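PDB 4QHR: alanine racemase from Acinetobacter baumannii, which belongs to the alanine racemase family, with a TIM-barrel N-terminal domain, a C-terminal domain of its own family and a lysine modified with pyridoxal phosphate. Local coordinates for residues A[63-67]-A[92-96]; A[54-60]-A[73-79]. All blocks are in the same frame, centred on the assembly; numbering follows the deposited sequence.

Contact 1. Residues A[63-67]-A[92-96]; sequences GLEIR and EQKFE
G63 and R67 lie one helical turn apart on helix 60-68 and face F95 and Q93 in the other segment. The CA atoms of G63 and F95 are 7.5 Å apart. K94 is the first residue to leave helical phi/psi after the preceding helix; its phi is positive and it forms a Schellman motif. The strand then follows. R67 reaches across to the carbonyl of Q93, just before K94. Its chain is bent about CB-CG (chi2 -85°), and the guanidinium meets the carbonyl side-on. NE is 2.9 Å from Q93 O and NH2 is 3.0 Å from it, so two hydrogen bonds converge on one oxygen. The NE bond has an N-H...O angle of 153°, and Q93 O lies in the guanidinium plane. The side chains of Q93 and R67 slide past each other in opposite directions, with Q93 OE1 3.3 Å from R67 CD. L64 meets Q93 nearly at a right angle; its CD2 is 3.8 Å from Q93 CG. F95 CE1 sits over one face of the guanidinium, 3.7 Å from R67 NE, but the two planes are 47° apart and do not stack. G63 has no side chain, and F95 CZ comes within 3.3 Å of G63 C. Q93 CB lies over the centre of the F95 ring. R67 also bonds F71 O through NH1 and Q73 O through NH2. Its charge is thus met by backbone carbonyls, which fixes the guanidinium plane. The partial negative charge expected at a helix C-terminus would favour this grip, which ties one barrel helix to the end of the next.

Contact 2. Residues A[54-60]-A[73-79]; sequences AFGVACL and QPVTLIE
A54 packs its CB against P74 CB at 4.1 Å, at the start of the parallel pairing of strands 54-57 and 75-77. The strand axes diverge by 25°. F55 then bonds on both sides of V75: F55 N donates to P74 O (3.0 Å), and F55 O accepts from T76 N (2.8 Å). Its ring lies across the side chain of Q73, CE2 being 3.5 Å from Q73 CD, with ring and amide planes 56° apart. G56 is opposite T76, whose N and O bond F55 and V57 on either side of it. V57 repeats the pattern of F55, donating to T76 O and accepting from I78 N; the latter bond is nearly straight (173°). V57 CG2, set between its own backbone N and carbonyl carbon, presses tightly on L77 CD2 at 3.5 Å, the two side chains lying side by side and pointing the same way. Past the strand, a water bridges A58 O and E79 N, and D303 of the second subunit packs on both residues. C59 occupies the N-cap position of helix 60-68, and L60 CD1 approaches L77 CD1. This is a beta-alpha-beta unit of the barrel. F55, V57 and V75 face helix 60-68, meeting I66, E62 or R67. Strand 28-32 continues the sheet beside 54-57, and strand 95-99 beside 75-77.

In the fold
Contacts 1 and 2 belong to the same part of the TIM-barrel domain, with centres about 8 Å apart. Their segments alternate along the chain: 54-60, 63-67, 73-79, then 92-96. Contact 2 pairs two neighbouring barrel strands, and contact 1 joins the helix between them to the start of the next strand. Strands 54-57, 75-77 and 95-99 are consecutive in the parallel sheet, and the backbone of E96 is bonded to V75 and L77. F95 packs on L60, V75 and L77 and so belongs to both neighbourhoods. Together the contacts join successive beta-alpha units of the barrel wall through its sheet and its outer helical layer.

Contact 1. Residues A[63-67]-A[92-96]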
loop_
_atom_site.group_PDB
_atom_site.type_symbol
_atom_site.label_atom_id
_atom_site.label_comp_id
_atom_site.label_asym_id
_atom_site.label_seq_id
_atom_site.Cartn_x
_atom_site.Cartn_y
_atom_site.Cartn_z
ATOM N N GLY A 63 -19.521 5.184 5.276
ATOM C CA GLY A 63 -20.473 6.062 5.877
ATOM C C GLY A 63 -20.761 5.755 7.342
ATOM O O GLY A 63 -20.863 6.664 8.141
ATOM N N LEU A 64 -20.867 4.477 7.682
ATOM C CA LEU A 64 -21.083 4.079 9.105
ATOM C C LEU A 64 -19.885 4.511 9.986
ATOM O O LEU A 64 -20.022 4.840 11.159
ATOM C CB LEU A 64 -21.287 2.557 9.181
ATOM C CG LEU A 64 -22.652 2.039 8.635
ATOM C CD1 LEU A 64 -22.676 0.529 8.626
ATOM C CD2 LEU A 64 -23.844 2.590 9.452
ATOM N N GLU A 65 -18.683 4.476 9.425
ATOM C CA GLU A 65 -17.505 4.949 10.166
ATOM C C GLU A 65 -17.634 6.453 10.503
ATOM O O GLU A 65 -17.273 6.920 11.584
ATOM C CB GLU A 65 -16.250 4.676 9.345
ATOM C CG GLU A 65 -14.978 4.851 10.111
ATOM C CD GLU A 65 -13.722 4.515 9.315
ATOM O OE1 GLU A 65 -13.786 4.395 8.060
ATOM O OE2 GLU A 65 -12.674 4.369 10.022
ATOM N N ILE A 66 -18.083 7.234 9.538
ATOM C CA ILE A 66 -18.286 8.668 9.757
ATOM C C ILE A 66 -19.268 8.885 10.923
ATOM O O ILE A 66 -19.058 9.751 11.802
ATOM C CB ILE A 66 -18.815 9.339 8.499
ATOM C CG1 ILE A 66 -17.692 9.355 7.436
ATOM C CG2 ILE A 66 -19.318 10.738 8.799
ATOM C CD1 ILE A 66 -18.115 9.864 6.081
ATOM N N ARG A 67 -20.330 8.106 10.919
ATOM C CA ARG A 67 -21.418 8.293 11.905
ATOM C C ARG A 67 -20.932 7.876 13.270
ATOM O O ARG A 67 -21.182 8.566 14.224
ATOM C CB ARG A 67 -22.645 7.504 11.515
ATOM C CG ARG A 67 -23.407 8.096 10.363
ATOM C CD ARG A 67 -24.368 9.162 10.840
ATOM N NE ARG A 67 -25.110 9.700 9.691
ATOM C CZ ARG A 67 -24.728 10.759 8.969
ATOM N NH1 ARG A 67 -23.645 11.465 9.266
ATOM N NH2 ARG A 67 -25.426 11.141 7.923
ATOM N N GLU A 92 -31.833 4.961 7.707
ATOM C CA GLU A 92 -31.823 5.237 9.150
ATOM C C GLU A 92 -30.698 6.215 9.486
ATOM O O GLU A 92 -30.875 7.146 10.284
ATOM C CB GLU A 92 -31.680 3.928 9.921
ATOM C CG GLU A 92 -31.356 4.030 11.410
ATOM C CD GLU A 92 -32.482 4.604 12.259
ATOM O OE1 GLU A 92 -32.139 5.116 13.339
ATOM O OE2 GLU A 92 -33.694 4.558 11.884
ATOM N N GLN A 93 -29.561 6.017 8.847
ATOM C CA GLN A 93 -28.423 6.884 9.032
ATOM C C GLN A 93 -28.456 8.170 8.207
ATOM O O GLN A 93 -27.514 8.970 8.286
ATOM C CB GLN A 93 -27.163 6.106 8.676
ATOM C CG GLN A 93 -26.887 4.871 9.533
ATOM C CD GLN A 93 -26.499 5.254 10.940
ATOM O OE1 GLN A 93 -26.172 6.403 11.206
ATOM N NE2 GLN A 93 -26.550 4.304 11.845
ATOM N N LYS A 94 -29.502 8.357 7.418
ATOM C CA LYS A 94 -29.600 9.495 6.499
ATOM C C LYS A 94 -28.449 9.596 5.458
ATOM O O LYS A 94 -27.814 10.658 5.292
ATOM C CB LYS A 94 -29.719 10.797 7.255
ATOM C CG LYS A 94 -31.016 10.882 8.049
ATOM C CD LYS A 94 -31.093 12.223 8.759
ATOM C CE LYS A 94 -32.462 12.421 9.399
ATOM N NZ LYS A 94 -32.284 13.080 10.739
ATOM N N PHE A 95 -28.221 8.501 4.762
ATOM C CA PHE A 95 -27.255 8.435 3.678
ATOM C C PHE A 95 -28.007 8.518 2.346
ATOM O O PHE A 95 -28.844 7.660 2.032
ATOM C CB PHE A 95 -26.509 7.098 3.704
ATOM C CG PHE A 95 -25.629 6.866 4.886
ATOM C CD1 PHE A 95 -25.225 7.857 5.701
ATOM C CD2 PHE A 95 -25.169 5.604 5.131
ATOM C CE1 PHE A 95 -24.415 7.618 6.766
ATOM C CE2 PHE A 95 -24.334 5.342 6.202
ATOM C CZ PHE A 95 -23.960 6.351 7.010
ATOM N N GLU A 96 -27.733 9.529 1.533
ATOM C CA GLU A 96 -28.364 9.617 0.252
ATOM C C GLU A 96 -27.636 8.645 -0.677
ATOM O O GLU A 96 -26.419 8.517 -0.600
ATOM C CB GLU A 96 -28.278 11.028 -0.296
ATOM C CG GLU A 96 -29.065 12.011 0.557
ATOM C CD GLU A 96 -29.103 13.393 -0.009
ATOM O OE1 GLU A 96 -28.226 13.734 -0.841
ATOM O OE2 GLU A 96 -30.066 14.107 0.345
#

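Contact 2. Residues A[54-60]-A[73-79]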
loop_
_atom_site.group_PDB
_atom_site.type_symbol
_atom_site.label_atom_id
_atom_site.label_comp_id
_atom_site.label_asym_id
_atom_site.label_seq_id
_atom_site.Cartn_x
_atom_site.Cartn_y
_atom_site.Cartn_z
ATOM N N ALA A 54 -21.671 18.136 2.637
ATOM C CA ALA A 54 -21.818 16.653 2.620
ATOM C C ALA A 54 -20.441 15.959 2.544
ATOM O O ALA A 54 -19.461 16.567 2.177
ATOM C CB ALA A 54 -22.674 16.190 1.446
ATOM N N PHE A 55 -20.401 14.694 2.936
ATOM C CA PHE A 55 -19.254 13.828 2.748
ATOM C C PHE A 55 -19.630 12.748 1.750
ATOM O O PHE A 55 -20.700 12.102 1.854
ATOM C CB PHE A 55 -18.815 13.171 4.054
ATOM C CG PHE A 55 -18.289 14.125 5.070
ATOM C CD1 PHE A 55 -17.192 14.941 4.785
ATOM C CD2 PHE A 55 -18.877 14.221 6.338
ATOM C CE1 PHE A 55 -16.685 15.845 5.739
ATOM C CE2 PHE A 55 -18.345 15.105 7.301
ATOM C CZ PHE A 55 -17.262 15.922 7.000
ATOM N N GLY A 56 -18.776 12.531 0.770
ATOM C CA GLY A 56 -18.955 11.424 -0.202
ATOM C C GLY A 56 -18.077 10.215 0.084
ATOM O O GLY A 56 -16.857 10.368 0.307
ATOM N N VAL A 57 -18.661 9.013 0.043
ATOM C CA VAL A 57 -17.948 7.764 0.378
ATOM C C VAL A 57 -18.227 6.709 -0.707
ATOM O O VAL A 57 -19.221 6.824 -1.463
ATOM C CB VAL A 57 -18.365 7.182 1.733
ATOM C CG1 VAL A 57 -18.037 8.142 2.853
ATOM C CG2 VAL A 57 -19.871 6.867 1.812
ATOM N N ALA A 58 -17.389 5.678 -0.751
ATOM C CA ALA A 58 -17.530 4.606 -1.744
ATOM C C ALA A 58 -18.556 3.541 -1.327
ATOM O O ALA A 58 -19.098 2.834 -2.174
ATOM C CB ALA A 58 -16.198 3.981 -2.021
ATOM N N CYS A 59 -18.833 3.412 -0.031
ATOM C CA CYS A 59 -19.731 2.349 0.408
ATOM C C CYS A 59 -20.345 2.641 1.762
ATOM O O CYS A 59 -19.903 3.538 2.515
ATOM C CB CYS A 59 -19.032 0.972 0.412
ATOM S SG CYS A 59 -17.556 0.906 1.474
ATOM N N LEU A 60 -21.355 1.841 2.092
ATOM C CA LEU A 60 -22.066 2.026 3.362
ATOM C C LEU A 60 -21.126 2.009 4.557
ATOM O O LEU A 60 -21.296 2.785 5.509
ATOM C CB LEU A 60 -23.069 0.887 3.542
ATOM C CG LEU A 60 -23.958 0.857 4.780
ATOM C CD1 LEU A 60 -24.938 2.023 4.698
ATOM C CD2 LEU A 60 -24.689 -0.480 4.830
ATOM N N GLN A 73 -23.133 15.203 9.407
ATOM C CA GLN A 73 -23.315 15.711 8.054
ATOM C C GLN A 73 -24.029 14.737 7.104
ATOM O O GLN A 73 -23.908 13.523 7.223
ATOM C CB GLN A 73 -21.956 16.092 7.398
ATOM C CG GLN A 73 -21.300 17.350 7.952
ATOM C CD GLN A 73 -20.511 17.132 9.224
ATOM O OE1 GLN A 73 -20.570 16.082 9.877
ATOM N NE2 GLN A 73 -19.777 18.141 9.610
ATOM N N PRO A 74 -24.768 15.275 6.135
ATOM C CA PRO A 74 -25.230 14.440 5.049
ATOM C C PRO A 74 -24.048 13.635 4.437
ATOM O O PRO A 74 -22.940 14.147 4.365
ATOM C CB PRO A 74 -25.780 15.440 4.039
ATOM C CG PRO A 74 -26.241 16.625 4.879
ATOM C CD PRO A 74 -25.232 16.669 6.006
ATOM N N VAL A 75 -24.308 12.384 4.069
ATOM C CA VAL A 75 -23.302 11.483 3.481
ATOM C C VAL A 75 -23.924 10.985 2.203
ATOM O O VAL A 75 -25.089 10.637 2.213
ATOM C CB VAL A 75 -22.936 10.301 4.398
ATOM C CG1 VAL A 75 -22.085 9.274 3.650
ATOM C CG2 VAL A 75 -22.125 10.777 5.571
ATOM N N THR A 76 -23.167 10.970 1.116
ATOM C CA THR A 76 -23.631 10.412 -0.150
ATOM C C THR A 76 -22.879 9.113 -0.441
ATOM O O THR A 76 -21.630 9.095 -0.414
ATOM C CB THR A 76 -23.479 11.407 -1.281
ATOM O OG1 THR A 76 -24.328 12.527 -1.003
ATOM C CG2 THR A 76 -23.951 10.796 -2.577
ATOM N N LEU A 77 -23.619 8.022 -0.652
ATOM C CA LEU A 77 -23.009 6.757 -1.083
ATOM C C LEU A 77 -22.856 6.859 -2.587
ATOM O O LEU A 77 -23.829 6.698 -3.356
ATOM C CB LEU A 77 -23.840 5.527 -0.709
ATOM C CG LEU A 77 -24.286 5.502 0.774
ATOM C CD1 LEU A 77 -25.213 4.330 1.085
ATOM C CD2 LEU A 77 -23.082 5.539 1.727
ATOM N N ILE A 78 -21.620 7.110 -3.032
ATOM C CA ILE A 78 -21.425 7.528 -4.444
ATOM C C ILE A 78 -21.576 6.407 -5.469
ATOM O O ILE A 78 -21.601 6.671 -6.645
ATOM C CB ILE A 78 -20.051 8.244 -4.580
ATOM C CG1 ILE A 78 -20.024 9.346 -5.655
ATOM C CG2 ILE A 78 -18.944 7.249 -4.831
ATOM C CD1 ILE A 78 -20.898 10.552 -5.347
ATOM N N GLU A 79 -21.641 5.144 -5.027
ATOM C CA GLU A 79 -21.913 4.018 -5.887
ATOM C C GLU A 79 -23.214 3.386 -5.507
ATOM O O GLU A 79 -23.533 2.332 -6.019
ATOM C CB GLU A 79 -20.824 2.973 -5.733
ATOM C CG GLU A 79 -19.436 3.458 -6.057
ATOM C CD GLU A 79 -18.381 2.308 -6.030
ATOM O OE1 GLU A 79 -18.746 1.092 -6.069
ATOM O OE2 GLU A 79 -17.153 2.617 -5.977
HETATM O O HOH W 1 -21.596 3.720 -2.477
#